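Peptidase, C14 family (Geobacter sulfurreducens PCA, PDB 3BIJ) is probably a cysteine-type endopeptidase with a caspase-like fold, its substrates not established. Local coordinates at residues N27-D32 with S214-F219. Numbering follows the deposited sequence.
Sequences NACEAD and SQDGAF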
loop_
_atom_site.group_PDB
_atom_site.type_symbol
_atom_site.label_atom_id
_atom_site.label_comp_id
_atom_site.label_asym_id
_atom_site.label_seq_id
_atom_site.Cartn_x
_atom_site.Cartn_y
_atom_site.Cartn_z
ATOM N N ASN A 27 5.356 -26.325 -3.216
ATOM C CA ASN A 27 4.905 -26.995 -4.418
ATOM C C ASN A 27 5.607 -26.562 -5.682
ATOM O O ASN A 27 4.967 -26.116 -6.628
ATOM C CB ASN A 27 3.395 -26.818 -4.556
ATOM C CG ASN A 27 2.965 -25.385 -4.371
ATOM O OD1 ASN A 27 3.385 -24.508 -5.122
ATOM N ND2 ASN A 27 2.127 -25.133 -3.374
ATOM N N ALA A 28 6.927 -26.714 -5.693
ATOM C CA ALA A 28 7.743 -26.345 -6.836
ATOM C C ALA A 28 9.162 -26.858 -6.640
ATOM O O ALA A 28 9.998 -26.735 -7.530
ATOM C CB ALA A 28 7.753 -24.832 -7.008
ATOM N N CYS A 29 9.433 -27.438 -5.479
ATOM C CA CYS A 29 10.756 -27.955 -5.201
ATOM C C CYS A 29 11.041 -29.214 -6.001
ATOM O O CYS A 29 12.143 -29.382 -6.514
ATOM C CB CYS A 29 10.917 -28.205 -3.702
ATOM S SG CYS A 29 10.797 -26.669 -2.748
ATOM N N GLU A 30 10.062 -30.102 -6.125
ATOM C CA GLU A 30 10.292 -31.312 -6.906
ATOM C C GLU A 30 10.473 -30.938 -8.375
ATOM O O GLU A 30 11.268 -31.543 -9.086
ATOM C CB GLU A 30 9.139 -32.294 -6.724
ATOM C CG GLU A 30 9.290 -33.071 -5.436
ATOM C CD GLU A 30 8.149 -34.022 -5.183
ATOM O OE1 GLU A 30 7.796 -34.783 -6.106
ATOM O OE2 GLU A 30 7.615 -34.007 -4.057
ATOM N N ALA A 31 9.746 -29.920 -8.816
ATOM C CA ALA A 31 9.866 -29.463 -10.182
ATOM C C ALA A 31 11.287 -28.936 -10.367
ATOM O O ALA A 31 11.945 -29.264 -11.354
ATOM C CB ALA A 31 8.834 -28.364 -10.474
ATOM N N ASP A 32 11.769 -28.126 -9.425
ATOM C CA ASP A 32 13.136 -27.586 -9.516
ATOM C C ASP A 32 14.170 -28.698 -9.674
ATOM O O ASP A 32 15.075 -28.604 -10.507
ATOM C CB ASP A 32 13.505 -26.783 -8.266
ATOM C CG ASP A 32 12.858 -25.416 -8.223
ATOM O OD1 ASP A 32 12.951 -24.756 -7.169
ATOM O OD2 ASP A 32 12.261 -24.994 -9.229
ATOM N N SER A 214 14.087 -16.629 -0.110
ATOM C CA SER A 214 13.880 -17.197 -1.444
ATOM C C SER A 214 12.427 -17.562 -1.656
ATOM O O SER A 214 11.839 -18.297 -0.867
ATOM C CB SER A 214 14.754 -18.436 -1.649
ATOM O OG SER A 214 16.103 -18.065 -1.823
ATOM N N GLN A 215 11.859 -17.066 -2.742
ATOM C CA GLN A 215 10.462 -17.315 -3.029
ATOM C C GLN A 215 10.175 -18.656 -3.701
ATOM O O GLN A 215 10.890 -19.080 -4.605
ATOM C CB GLN A 215 9.928 -16.171 -3.876
ATOM C CG GLN A 215 8.442 -16.074 -3.863
ATOM C CD GLN A 215 7.954 -14.758 -4.425
ATOM O OE1 GLN A 215 8.270 -13.684 -3.893
ATOM N NE2 GLN A 215 7.171 -14.829 -5.508
ATOM N N ASP A 216 9.133 -19.329 -3.233
ATOM C CA ASP A 216 8.727 -20.605 -3.793
ATOM C C ASP A 216 7.594 -20.343 -4.778
ATOM O O ASP A 216 6.473 -20.045 -4.369
ATOM C CB ASP A 216 8.219 -21.531 -2.693
ATOM C CG ASP A 216 7.629 -22.820 -3.245
ATOM O OD1 ASP A 216 6.512 -23.206 -2.836
ATOM O OD2 ASP A 216 8.286 -23.460 -4.089
ATOM N N GLY A 217 7.881 -20.445 -6.068
ATOM C CA GLY A 217 6.849 -20.220 -7.063
ATOM C C GLY A 217 5.888 -21.393 -7.137
ATOM O O GLY A 217 6.042 -22.369 -6.395
ATOM N N ALA A 218 4.899 -21.314 -8.027
ATOM C CA ALA A 218 3.931 -22.401 -8.162
ATOM C C ALA A 218 4.443 -23.563 -9.018
ATOM O O ALA A 218 3.964 -24.691 -8.876
ATOM C CB ALA A 218 2.625 -21.871 -8.732
ATOM N N PHE A 219 5.420 -23.293 -9.891
ATOM C CA PHE A 219 5.981 -24.339 -10.756
ATOM C C PHE A 219 7.493 -24.540 -10.691
ATOM O O PHE A 219 8.041 -25.414 -11.359
ATOM C CB PHE A 219 5.545 -24.103 -12.194
ATOM C CG PHE A 219 4.077 -23.874 -12.321
ATOM C CD1 PHE A 219 3.564 -22.578 -12.239
ATOM C CD2 PHE A 219 3.194 -24.954 -12.419
ATOM C CE1 PHE A 219 2.197 -22.353 -12.244
ATOM C CE2 PHE A 219 1.823 -24.742 -12.424
ATOM C CZ PHE A 219 1.318 -23.437 -12.335
#
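Ala28, the N-cap residue of helix 29-42, lies against the loop 217-219, its CA 4.7 Å from CA of Phe219. One weak hydrogen bond crosses the contact, from Asn27 N to Asp216 OD1, 3.3 Å long and nearly straight at 166°. With chi1 at 173°, CG of Asp216 stands opposite the backbone N and the carboxylate reaches the residues just before the helix. Its other oxygen, OD2, sits 3.3 Å from Ala28 CB. That methyl points toward the loop and also meets Gly217 O and the carbonyl carbon of Phe219. One turn along the helix, Ala31 CB packs by Phe219 O, 3.2 Å away. Asn27 OD1 lies alongside the backbone at Gly217 and Ala218, with Ala218 CA 3.7 Å away. The strongest partner of the buried Asp216 is Arg163, in a salt bridge with OD1; OD2 forms another with Arg165. An alanine here would probably leave both guanidinium groups without this carboxylate and Asn27 N without its weak acceptor. Arg165 also pairs with Asp32 of the helix. The CB of Phe219 points away from the helix start, and its ring meets Trp22 of the second subunit with the planes at about 85°. Within the caspase-like fold, the contact joins the start of helix 29-42 to the loop between strand 215-216, which pairs antiparallel with strand 163-164, and helix 222-231.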